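Local coordinates for protein 1-acyl-sn-glycerol-3-phosphate acyltransferase (Thermotoga maritima, PDB 5KYM) that probably catalyses the transfer of an acyl chain to lysophosphatidic acid, giving phosphatidic acid, from an active site placed within the membrane bilayer, at residues 28-31 and 32-36; 40-43 and 44-48; 86-89 and 90-93; 142-146 and 147-151. All blocks are in the same frame, centred on the assembly; numbering follows the deposited sequence.

Contact 1 of 4, residues 28-31 and 32-36; sequences VLFR and SFLMR. With HGX (1-heptadecanoyl-2-tridecanoyl-3-glycerol-phosphonyl choline), chain C.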
loop_
_atom_site.group_PDB
_atom_site.type_symbol
_atom_site.label_atom_id
_atom_site.label_comp_id
_atom_site.label_asym_id
_atom_site.label_seq_id
_atom_site.Cartn_x
_atom_site.Cartn_y
_atom_site.Cartn_z
ATOM N N VAL A 28 -7.744 18.529 -7.100
ATOM C CA VAL A 28 -7.611 17.479 -8.125
ATOM C C VAL A 28 -8.980 16.868 -8.415
ATOM O O VAL A 28 -9.383 16.754 -9.592
ATOM C CB VAL A 28 -6.567 16.415 -7.733
ATOM C CG1 VAL A 28 -6.709 15.136 -8.547
ATOM C CG2 VAL A 28 -5.171 16.987 -7.901
ATOM N N LEU A 29 -9.692 16.489 -7.352
ATOM C CA LEU A 29 -11.016 15.907 -7.513
ATOM C C LEU A 29 -11.926 16.960 -8.127
ATOM O O LEU A 29 -12.734 16.622 -9.027
ATOM C CB LEU A 29 -11.584 15.502 -6.167
ATOM C CG LEU A 29 -10.802 14.423 -5.444
ATOM C CD1 LEU A 29 -11.341 14.322 -4.067
ATOM C CD2 LEU A 29 -10.901 13.061 -6.148
ATOM N N PHE A 30 -11.799 18.220 -7.662
ATOM C CA PHE A 30 -12.611 19.267 -8.221
ATOM C C PHE A 30 -12.393 19.396 -9.725
ATOM O O PHE A 30 -13.365 19.439 -10.464
ATOM C CB PHE A 30 -12.420 20.608 -7.554
ATOM C CG PHE A 30 -13.119 21.727 -8.273
ATOM C CD1 PHE A 30 -14.470 21.943 -8.067
ATOM C CD2 PHE A 30 -12.451 22.560 -9.164
ATOM C CE1 PHE A 30 -15.150 22.995 -8.693
ATOM C CE2 PHE A 30 -13.127 23.602 -9.820
ATOM C CZ PHE A 30 -14.485 23.805 -9.590
ATOM N N ARG A 31 -11.155 19.429 -10.202
ATOM C CA ARG A 31 -10.965 19.398 -11.660
ATOM C C ARG A 31 -11.530 18.114 -12.309
ATOM O O ARG A 31 -12.088 18.151 -13.369
ATOM C CB ARG A 31 -9.507 19.494 -12.050
ATOM C CG ARG A 31 -8.921 20.878 -12.209
ATOM C CD ARG A 31 -7.421 20.760 -12.533
ATOM N NE ARG A 31 -7.096 19.740 -13.570
ATOM C CZ ARG A 31 -6.934 19.963 -14.871
ATOM N NH1 ARG A 31 -7.103 21.183 -15.382
ATOM N NH2 ARG A 31 -6.599 18.954 -15.686
ATOM N N SER A 32 -11.344 16.962 -11.684
ATOM C CA SER A 32 -11.767 15.700 -12.295
ATOM C C SER A 32 -13.260 15.675 -12.463
ATOM O O SER A 32 -13.743 15.020 -13.396
ATOM C CB SER A 32 -11.332 14.481 -11.449
ATOM O OG SER A 32 -12.313 14.090 -10.495
ATOM N N PHE A 33 -13.978 16.353 -11.533
ATOM C CA PHE A 33 -15.438 16.406 -11.575
ATOM C C PHE A 33 -15.886 17.148 -12.821
ATOM O O PHE A 33 -16.668 16.644 -13.578
ATOM C CB PHE A 33 -15.993 17.045 -10.327
ATOM C CG PHE A 33 -17.487 17.297 -10.369
ATOM C CD1 PHE A 33 -18.389 16.261 -10.462
ATOM C CD2 PHE A 33 -17.979 18.589 -10.275
ATOM C CE1 PHE A 33 -19.755 16.501 -10.504
ATOM C CE2 PHE A 33 -19.354 18.828 -10.246
ATOM C CZ PHE A 33 -20.246 17.777 -10.392
ATOM N N LEU A 34 -15.307 18.307 -13.066
ATOM C CA LEU A 34 -15.541 19.086 -14.298
ATOM C C LEU A 34 -15.189 18.431 -15.638
ATOM O O LEU A 34 -15.579 18.943 -16.681
ATOM C CB LEU A 34 -14.775 20.418 -14.240
ATOM C CG LEU A 34 -14.886 21.204 -12.963
ATOM C CD1 LEU A 34 -14.305 22.574 -13.193
ATOM C CD2 LEU A 34 -16.338 21.303 -12.538
ATOM N N MET A 35 -14.436 17.350 -15.643
ATOM C CA MET A 35 -14.052 16.723 -16.911
ATOM C C MET A 35 -15.187 15.983 -17.615
ATOM O O MET A 35 -15.830 15.124 -17.042
ATOM C CB MET A 35 -12.868 15.792 -16.705
ATOM C CG MET A 35 -11.593 16.528 -16.393
ATOM S SD MET A 35 -10.241 15.341 -16.316
ATOM C CE MET A 35 -9.298 16.256 -15.118
ATOM N N ARG A 36 -15.436 16.353 -18.861
ATOM C CA ARG A 36 -16.462 15.683 -19.643
ATOM C C ARG A 36 -16.115 14.195 -19.771
ATOM O O ARG A 36 -16.924 13.329 -19.414
ATOM C CB ARG A 36 -16.611 16.343 -21.035
ATOM C CG ARG A 36 -17.420 15.529 -22.085
ATOM C CD ARG A 36 -17.414 16.144 -23.490
ATOM N NE ARG A 36 -16.122 16.767 -23.813
ATOM C CZ ARG A 36 -15.250 16.349 -24.729
ATOM N NH1 ARG A 36 -15.521 15.286 -25.495
ATOM N NH2 ARG A 36 -14.105 17.060 -24.884
HETATM O O11 HGX C . -4.419 25.248 -15.425
HETATM C C11 HGX C . -4.763 25.024 -14.276
HETATM C C12 HGX C . -5.211 26.198 -13.408
HETATM C C13 HGX C . -5.470 25.879 -11.935
HETATM C C14 HGX C . -5.392 27.094 -11.006
HETATM C C15 HGX C . -6.499 27.038 -9.942
HETATM C C16 HGX C . -6.469 28.137 -8.863
HETATM C C17 HGX C . -7.457 27.902 -7.710
HETATM C C18 HGX C . -8.761 27.210 -8.132
HETATM O O3 HGX C . -4.715 23.640 -13.804
HETATM C C3 HGX C . -4.092 22.574 -14.544
HETATM C C2 HGX C . -2.587 22.489 -14.276
HETATM C C1 HGX C . -1.906 21.569 -15.310
HETATM O O3P HGX C . -2.271 20.192 -15.109
HETATM O O2 HGX C . -2.420 22.018 -12.930
HETATM C C31 HGX C . -1.207 22.428 -12.220
HETATM O O31 HGX C . -0.179 22.641 -12.866
HETATM C C32 HGX C . -1.210 22.537 -10.696
HETATM C C33 HGX C . -1.956 23.773 -10.188
HETATM C C34 HGX C . -1.786 23.976 -8.676
HETATM C C35 HGX C . -3.091 24.470 -8.024
HETATM C C36 HGX C . -3.133 24.490 -6.479
HETATM C C37 HGX C . -4.316 25.342 -5.983
HETATM C C38 HGX C . -4.891 25.007 -4.596
HETATM C C39 HGX C . -6.364 25.454 -4.482
HETATM C C40 HGX C . -6.981 25.402 -3.075
HETATM O O1 HGX C . -1.735 19.630 -17.504
HETATM P P1 HGX C . -1.953 18.983 -16.153
HETATM O O4 HGX C . -3.004 17.898 -15.990
HETATM O O5 HGX C . -0.546 18.324 -15.672
HETATM C C4 HGX C . 0.210 17.394 -16.465
HETATM C C5 HGX C . 1.708 17.625 -16.277
#
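Leu34 lies against one face of the Phe30 ring, one helical turn further on. Its CG sits 4.2 Å above the ring plane, offset toward the rim, and its CD1 is 3.7 Å from Phe30 CE2. With CG turned beside the carbonyl carbon (chi1 172°), the Phe30 ring leans along the helix to meet Leu34. Ser32 OG turns back to donate to Leu29 O at 3.0 Å. Leu29 O also accepts from Phe33 N, so two donors grip one carbonyl. Residues 28-33 lie in the last turns of helix 2-34, the first of a pair of long helices joined by a short loop. Val28 and Ser32 pack against the second helix, 38-59. Arg31 reaches the bound phospholipid HGX. Its chain bends at chi3 (45°), and the glycerol carbon C3 of HGX lies over one guanidinium face, 3.4 Å from Arg31 NH1. Met35 CE approaches the same group obliquely, 3.9 Å from Arg31 NH2. Arg31 NE donates weakly to Tyr44 OH on the second helix. Without the guanidinium, as with an alanine here, Tyr44 OH would probably lose its weak partner and the lipid glycerol its neighbour.

Contact 2 of 4, residues 40-43 and 44-48; sequences KARK and YVLKE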
loop_
_atom_site.group_PDB
_atom_site.type_symbol
_atom_site.label_atom_id
_atom_site.label_comp_id
_atom_site.label_asym_id
_atom_site.label_seq_id
_atom_site.Cartn_x
_atom_site.Cartn_y
_atom_site.Cartn_z
ATOM N N LYS A 40 -10.678 9.456 -18.950
ATOM C CA LYS A 40 -9.450 10.150 -18.644
ATOM C C LYS A 40 -9.497 10.933 -17.335
ATOM O O LYS A 40 -8.451 11.192 -16.741
ATOM C CB LYS A 40 -8.967 11.007 -19.790
ATOM C CG LYS A 40 -9.878 12.101 -20.247
ATOM C CD LYS A 40 -9.219 12.824 -21.415
ATOM C CE LYS A 40 -9.133 11.969 -22.690
ATOM N NZ LYS A 40 -9.370 12.816 -23.896
ATOM N N ALA A 41 -10.684 11.309 -16.866
ATOM C CA ALA A 41 -10.795 11.847 -15.513
ATOM C C ALA A 41 -10.257 10.836 -14.528
ATOM O O ALA A 41 -9.529 11.166 -13.618
ATOM C CB ALA A 41 -12.223 12.228 -15.175
ATOM N N ARG A 42 -10.594 9.579 -14.733
ATOM C CA ARG A 42 -10.130 8.528 -13.842
ATOM C C ARG A 42 -8.615 8.444 -13.914
ATOM O O ARG A 42 -7.966 8.309 -12.866
ATOM C CB ARG A 42 -10.768 7.186 -14.176
ATOM C CG ARG A 42 -10.650 6.215 -13.054
ATOM C CD ARG A 42 -11.038 4.741 -13.310
ATOM N NE ARG A 42 -10.715 3.910 -12.137
ATOM C CZ ARG A 42 -11.139 4.166 -10.868
ATOM N NH1 ARG A 42 -11.900 5.250 -10.541
ATOM N NH2 ARG A 42 -10.755 3.376 -9.874
ATOM N N LYS A 43 -8.064 8.532 -15.131
ATOM C CA LYS A 43 -6.632 8.399 -15.342
ATOM C C LYS A 43 -5.929 9.534 -14.583
ATOM O O LYS A 43 -4.923 9.306 -13.924
ATOM C CB LYS A 43 -6.245 8.449 -16.816
ATOM C CG LYS A 43 -6.016 7.154 -17.545
ATOM C CD LYS A 43 -5.941 7.337 -19.080
ATOM C CE LYS A 43 -4.754 8.186 -19.597
ATOM N NZ LYS A 43 -3.485 7.391 -19.752
ATOM N N TYR A 44 -6.473 10.744 -14.679
ATOM C CA TYR A 44 -5.894 11.929 -14.062
ATOM C C TYR A 44 -5.840 11.763 -12.570
ATOM O O TYR A 44 -4.781 11.924 -12.001
ATOM C CB TYR A 44 -6.709 13.178 -14.431
ATOM C CG TYR A 44 -6.452 14.387 -13.603
ATOM C CD1 TYR A 44 -5.268 15.046 -13.685
ATOM C CD2 TYR A 44 -7.426 14.898 -12.762
ATOM C CE1 TYR A 44 -5.030 16.195 -12.952
ATOM C CE2 TYR A 44 -7.199 16.050 -12.007
ATOM C CZ TYR A 44 -5.977 16.681 -12.090
ATOM O OH TYR A 44 -5.689 17.812 -11.367
ATOM N N VAL A 45 -6.958 11.412 -11.940
ATOM C CA VAL A 45 -6.984 11.299 -10.485
ATOM C C VAL A 45 -6.024 10.204 -10.043
ATOM O O VAL A 45 -5.247 10.394 -9.078
ATOM C CB VAL A 45 -8.368 10.942 -9.905
ATOM C CG1 VAL A 45 -8.292 10.833 -8.362
ATOM C CG2 VAL A 45 -9.397 11.973 -10.295
ATOM N N LEU A 46 -6.101 9.068 -10.741
ATOM C CA LEU A 46 -5.227 7.950 -10.419
ATOM C C LEU A 46 -3.752 8.302 -10.527
ATOM O O LEU A 46 -2.957 7.867 -9.719
ATOM C CB LEU A 46 -5.559 6.687 -11.247
ATOM C CG LEU A 46 -6.791 5.912 -10.748
ATOM C CD1 LEU A 46 -6.971 4.674 -11.554
ATOM C CD2 LEU A 46 -6.769 5.541 -9.249
ATOM N N LYS A 47 -3.392 9.100 -11.513
ATOM C CA LYS A 47 -2.002 9.421 -11.760
ATOM C C LYS A 47 -1.549 10.330 -10.659
ATOM O O LYS A 47 -0.466 10.143 -10.143
ATOM C CB LYS A 47 -1.843 10.058 -13.144
ATOM C CG LYS A 47 -0.435 10.194 -13.669
ATOM C CD LYS A 47 0.212 8.825 -13.909
ATOM C CE LYS A 47 1.701 8.868 -13.620
ATOM N NZ LYS A 47 2.373 9.989 -14.393
ATOM N N GLU A 48 -2.399 11.266 -10.239
ATOM C CA GLU A 48 -2.068 12.203 -9.142
ATOM C C GLU A 48 -1.786 11.547 -7.800
ATOM O O GLU A 48 -0.991 12.078 -7.029
ATOM C CB GLU A 48 -3.178 13.258 -8.952
ATOM C CG GLU A 48 -3.263 14.351 -9.998
ATOM C CD GLU A 48 -1.926 15.002 -10.207
ATOM O OE1 GLU A 48 -1.277 15.422 -9.186
ATOM O OE2 GLU A 48 -1.500 14.996 -11.404
#
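Leu46 CD1 lies over one face of the Arg42 guanidinium, 3.9 Å from Arg42 NE. The two side chains slant past each other. The Tyr44 ring has the Ala41 carbonyl oxygen at its edge, near the ring plane. Arg42 can reach Leu46 because its CG stands anti to the backbone N (chi1 -162°) and its chain is extended from CG to NE. Leu46 turns the other way, with CG beside its own N and 3.4 Å from Arg42 O. On the buried side, Val45 CG2 rests 3.4 Å from Ala41 O. This is regular alpha helix, the early part of helix 38-59, the second member of the membrane helix pair. Its i to i+4 bonds include Val45 N to Ala41 O at 3.1 Å and Leu46 N to Arg42 O. The sides of the helix differ. Lys40, Lys43 and Lys47 are exposed, whereas Val45 packs on Tyr117 and Tyr120 of helix 114-120. Glu48 is buried and belongs to the nonane pocket. Its OE2 forms a salt bridge with Lys51 NZ, and its OE1 is hydrogen-bonded to Tyr24 OH, which ties the helix to its partner 2-34.

Contact 3 of 4, residues 86-89 and 90-93; sequences SLMD and IPLI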
loop_
_atom_site.group_PDB
_atom_site.type_symbol
_atom_site.label_atom_id
_atom_site.label_comp_id
_atom_site.label_asym_id
_atom_site.label_seq_id
_atom_site.Cartn_x
_atom_site.Cartn_y
_atom_site.Cartn_z
ATOM N N SER A 86 5.163 -0.168 8.507
ATOM C CA SER A 86 5.112 1.280 8.642
ATOM C C SER A 86 3.810 1.864 8.138
ATOM O O SER A 86 3.201 1.301 7.267
ATOM C CB SER A 86 6.287 1.904 7.885
ATOM O OG SER A 86 6.179 3.297 7.933
ATOM N N LEU A 87 3.407 3.016 8.630
ATOM C CA LEU A 87 2.308 3.740 7.924
ATOM C C LEU A 87 2.672 4.034 6.487
ATOM O O LEU A 87 1.808 4.023 5.640
ATOM C CB LEU A 87 1.930 5.070 8.574
ATOM C CG LEU A 87 1.319 4.960 9.997
ATOM C CD1 LEU A 87 1.028 6.399 10.463
ATOM C CD2 LEU A 87 0.096 4.019 10.187
ATOM N N MET A 88 3.942 4.297 6.213
ATOM C CA MET A 88 4.359 4.663 4.905
ATOM C C MET A 88 4.182 3.536 3.864
ATOM O O MET A 88 4.280 3.786 2.641
ATOM C CB MET A 88 5.822 5.146 4.924
ATOM C CG MET A 88 6.069 6.442 5.681
ATOM S SD MET A 88 4.977 7.827 5.244
ATOM C CE MET A 88 5.681 8.156 3.595
ATOM N N ASP A 89 3.904 2.310 4.305
ATOM C CA ASP A 89 3.686 1.240 3.342
ATOM C C ASP A 89 2.583 1.544 2.305
ATOM O O ASP A 89 2.730 1.274 1.144
ATOM C CB ASP A 89 3.430 -0.082 4.057
ATOM C CG ASP A 89 4.600 -0.550 4.869
ATOM O OD1 ASP A 89 5.758 -0.133 4.609
ATOM O OD2 ASP A 89 4.317 -1.380 5.775
ATOM N N ILE A 90 1.511 2.159 2.732
ATOM C CA ILE A 90 0.443 2.537 1.829
ATOM C C ILE A 90 0.910 3.548 0.740
ATOM O O ILE A 90 0.745 3.270 -0.458
ATOM C CB ILE A 90 -0.823 2.880 2.656
ATOM C CG1 ILE A 90 -1.474 1.522 3.099
ATOM C CG2 ILE A 90 -1.848 3.673 1.873
ATOM C CD1 ILE A 90 -2.063 0.547 1.987
ATOM N N PRO A 91 1.495 4.683 1.138
ATOM C CA PRO A 91 1.985 5.566 0.066
ATOM C C PRO A 91 3.017 4.875 -0.840
ATOM O O PRO A 91 3.028 5.111 -2.065
ATOM C CB PRO A 91 2.625 6.773 0.818
ATOM C CG PRO A 91 2.576 6.436 2.273
ATOM C CD PRO A 91 1.526 5.339 2.466
ATOM N N LEU A 92 3.864 4.046 -0.236
ATOM C CA LEU A 92 4.833 3.272 -0.981
ATOM C C LEU A 92 4.151 2.378 -2.010
ATOM O O LEU A 92 4.471 2.497 -3.183
ATOM C CB LEU A 92 5.671 2.405 -0.039
ATOM C CG LEU A 92 6.719 1.499 -0.644
ATOM C CD1 LEU A 92 7.781 2.370 -1.199
ATOM C CD2 LEU A 92 7.294 0.566 0.371
ATOM N N ILE A 93 3.227 1.486 -1.613
ATOM C CA ILE A 93 2.566 0.597 -2.602
ATOM C C ILE A 93 1.834 1.490 -3.677
ATOM O O ILE A 93 1.865 1.169 -4.874
ATOM C CB ILE A 93 1.531 -0.376 -2.001
ATOM C CG1 ILE A 93 1.993 -1.174 -0.785
ATOM C CG2 ILE A 93 1.015 -1.336 -3.042
ATOM C CD1 ILE A 93 3.125 -2.105 -1.019
#
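Met88 and Pro91 cross at about a right angle. The methionine chain bends at chi2 and chi3 (-50° and -71°) and curls back to the CG corner of the proline ring, which brings its CE within 3.8 Å of Pro91 CG. Met88 SD is a little further from the same carbon, at 4.1 Å. Met88 also touches Ala56 and Phe57 near the end of helix 38-59, and Leu60 just beyond it. Pro91 sits in the first turn of helix 89-96. It has no N-H to give, and its CD lies 3.4 Å from Leu87 O. Regular helix bonding starts beside it, from Leu92 N to Met88 O at 2.9 Å and from Ile93 N to Asp89 O at 2.8 Å (N-H...O angle 174°). Leu92 CB points back toward the turn. Its side chain joins the core made by Ile188, Val207 and Leu209 of the sheet, together with Phe57.

Ser86 and Asp89 close the start of the helix. Ser86 OG accepts from Met88 N at 3.0 Å. In return, Ser86 N gives a weak bond to Asp89 OD2 at 3.1 Å, which completes a capping box around a type I beta turn. Several groups fix the Asp89 carboxylate. Thr191 OG1 is hydrogen-bonded to OD1, while OD2 accepts from Gln85 N and is hydrogen-bonded to His84 ND1. His84 and Asp89 are the two ends of the HX4D motif of glycerolipid acyltransferases. The tight turn brings them together as the histidine–aspartate pair that in this family is thought to activate the acceptor hydroxyl.

Contact 4 of 4, residues 142-146 and 147-151; sequences IEKLK and NGVTF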
loop_
_atom_site.group_PDB
_atom_site.type_symbol
_atom_site.label_atom_id
_atom_site.label_comp_id
_atom_site.label_asym_id
_atom_site.label_seq_id
_atom_site.Cartn_x
_atom_site.Cartn_y
_atom_site.Cartn_z
ATOM N N ILE A 142 -14.565 -8.795 -1.773
ATOM C CA ILE A 142 -14.879 -9.851 -2.745
ATOM C C ILE A 142 -15.680 -9.281 -3.920
ATOM O O ILE A 142 -15.412 -9.557 -5.106
ATOM C CB ILE A 142 -15.666 -11.020 -2.135
ATOM C CG1 ILE A 142 -14.799 -11.798 -1.150
ATOM C CG2 ILE A 142 -16.097 -11.980 -3.234
ATOM C CD1 ILE A 142 -15.272 -13.212 -0.815
ATOM N N GLU A 143 -16.682 -8.465 -3.570
ATOM C CA GLU A 143 -17.598 -7.887 -4.551
ATOM C C GLU A 143 -16.873 -6.890 -5.451
ATOM O O GLU A 143 -16.876 -7.052 -6.683
ATOM C CB GLU A 143 -18.843 -7.315 -3.853
ATOM C CG GLU A 143 -19.846 -8.338 -3.248
ATOM C CD GLU A 143 -20.018 -9.681 -4.013
ATOM O OE1 GLU A 143 -20.441 -9.532 -5.193
ATOM O OE2 GLU A 143 -19.748 -10.826 -3.431
ATOM N N LYS A 144 -16.211 -5.904 -4.842
ATOM C CA LYS A 144 -15.284 -5.024 -5.561
ATOM C C LYS A 144 -14.264 -5.741 -6.449
ATOM O O LYS A 144 -14.056 -5.330 -7.596
ATOM C CB LYS A 144 -14.528 -4.106 -4.595
ATOM C CG LYS A 144 -15.392 -2.997 -4.102
ATOM C CD LYS A 144 -14.894 -2.255 -2.867
ATOM C CE LYS A 144 -15.886 -1.127 -2.589
ATOM N NZ LYS A 144 -15.656 -0.436 -1.298
ATOM N N LEU A 145 -13.651 -6.807 -5.939
ATOM C CA LEU A 145 -12.729 -7.602 -6.747
ATOM C C LEU A 145 -13.374 -8.122 -8.000
ATOM O O LEU A 145 -12.792 -7.963 -9.085
ATOM C CB LEU A 145 -12.096 -8.735 -5.971
ATOM C CG LEU A 145 -10.866 -8.237 -5.174
ATOM C CD1 LEU A 145 -10.624 -9.138 -3.962
ATOM C CD2 LEU A 145 -9.614 -8.093 -5.986
ATOM N N LYS A 146 -14.586 -8.678 -7.866
ATOM C CA LYS A 146 -15.350 -9.195 -9.017
ATOM C C LYS A 146 -15.675 -8.115 -10.038
ATOM O O LYS A 146 -15.613 -8.345 -11.234
ATOM C CB LYS A 146 -16.607 -9.906 -8.542
ATOM C CG LYS A 146 -16.323 -11.202 -7.797
ATOM C CD LYS A 146 -17.443 -11.527 -6.787
ATOM C CE LYS A 146 -17.462 -12.965 -6.219
ATOM N NZ LYS A 146 -18.620 -13.173 -5.275
ATOM N N ASN A 147 -15.956 -6.911 -9.596
ATOM C CA ASN A 147 -16.168 -5.828 -10.567
ATOM C C ASN A 147 -14.872 -5.293 -11.173
ATOM O O ASN A 147 -14.919 -4.629 -12.183
ATOM C CB ASN A 147 -17.002 -4.685 -9.959
ATOM C CG ASN A 147 -18.307 -5.186 -9.347
ATOM O OD1 ASN A 147 -18.920 -6.161 -9.832
ATOM N ND2 ASN A 147 -18.721 -4.549 -8.254
ATOM N N GLY A 148 -13.724 -5.557 -10.570
ATOM C CA GLY A 148 -12.428 -5.192 -11.179
ATOM C C GLY A 148 -11.503 -4.262 -10.424
ATOM O O GLY A 148 -10.564 -3.744 -11.007
ATOM N N VAL A 149 -11.728 -4.056 -9.137
ATOM C CA VAL A 149 -10.849 -3.202 -8.326
ATOM C C VAL A 149 -9.585 -3.960 -7.875
ATOM O O VAL A 149 -9.671 -5.109 -7.398
ATOM C CB VAL A 149 -11.571 -2.706 -7.046
ATOM C CG1 VAL A 149 -10.639 -1.820 -6.230
ATOM C CG2 VAL A 149 -12.875 -1.980 -7.368
ATOM N N THR A 150 -8.421 -3.300 -7.992
ATOM C CA THR A 150 -7.183 -3.837 -7.410
ATOM C C THR A 150 -7.214 -3.633 -5.898
ATOM O O THR A 150 -7.586 -2.586 -5.441
ATOM C CB THR A 150 -5.933 -3.175 -8.030
ATOM O OG1 THR A 150 -5.677 -3.721 -9.318
ATOM C CG2 THR A 150 -4.660 -3.453 -7.247
ATOM N N PHE A 151 -6.796 -4.623 -5.141
ATOM C CA PHE A 151 -6.680 -4.483 -3.703
ATOM C C PHE A 151 -5.253 -4.577 -3.237
ATOM O O PHE A 151 -4.392 -5.099 -3.955
ATOM C CB PHE A 151 -7.516 -5.545 -2.960
ATOM C CG PHE A 151 -8.818 -5.027 -2.516
ATOM C CD1 PHE A 151 -9.842 -4.797 -3.473
ATOM C CD2 PHE A 151 -9.026 -4.666 -1.178
ATOM C CE1 PHE A 151 -11.041 -4.225 -3.091
ATOM C CE2 PHE A 151 -10.260 -4.115 -0.794
ATOM C CZ PHE A 151 -11.251 -3.890 -1.755
#
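Glu143 O accepts from Asn147 N at 3.1 Å, in the carbonyl plane, a regular helical bond near this helix end. The Glu143 carboxylate turns to Lys146, whose NZ meets OE2 on its syn side in a salt bridge. Lys144 O takes a bond from Val149 N at 3.1 Å, nearly straight at 173°, with the donor above the carbonyl plane. Gly148 N adds weaker bonds to Lys144 O and Leu145 O. This is a Schellman motif, and Gly148 has the positive phi (121°) that the turn requires. Lys144 CB meets the edge of the Phe151 ring, 3.8 Å from CE1. Beyond CG the lysine chain is extended and carries NZ to the carbonyls of Gly123 and Asn122. Leu145 CG comes obliquely to the same ring, 4.0 Å from Phe151 CD1. Cutting Leu145 back to an alanine is likely to open a gap beside the Phe151 ring and let it turn more freely. Asn77 ND2 is hydrogen-bonded to both Leu145 O and Val149 O. The chain passes from helix 137-147 into strand 151-153, at one margin of the five-stranded sheet, where Phe151 pairs with Phe78 and Val80 and packs on Val124.

Contacts 1 and 2 face each other on consecutive helices, their centres 10 Å apart. Ser32 CB packs on Val45 CG2 at 3.4 Å. Val28 and Glu48 both line the nonane pocket, so both contacts contribute to that pocket. Contact 3, with the HX4D turn, lies about 20 Å from contact 2 between centres. Its Ile90 side chain comes about 5 Å from the same nonane, which places the nonane near both the helix pair and the turn that probably holds the active site. This fits the idea that the helices position the site within the bilayer. Contact 4, at the sheet margin, touches none of the others, though its nearest atoms come within about 6 Å of contact 2.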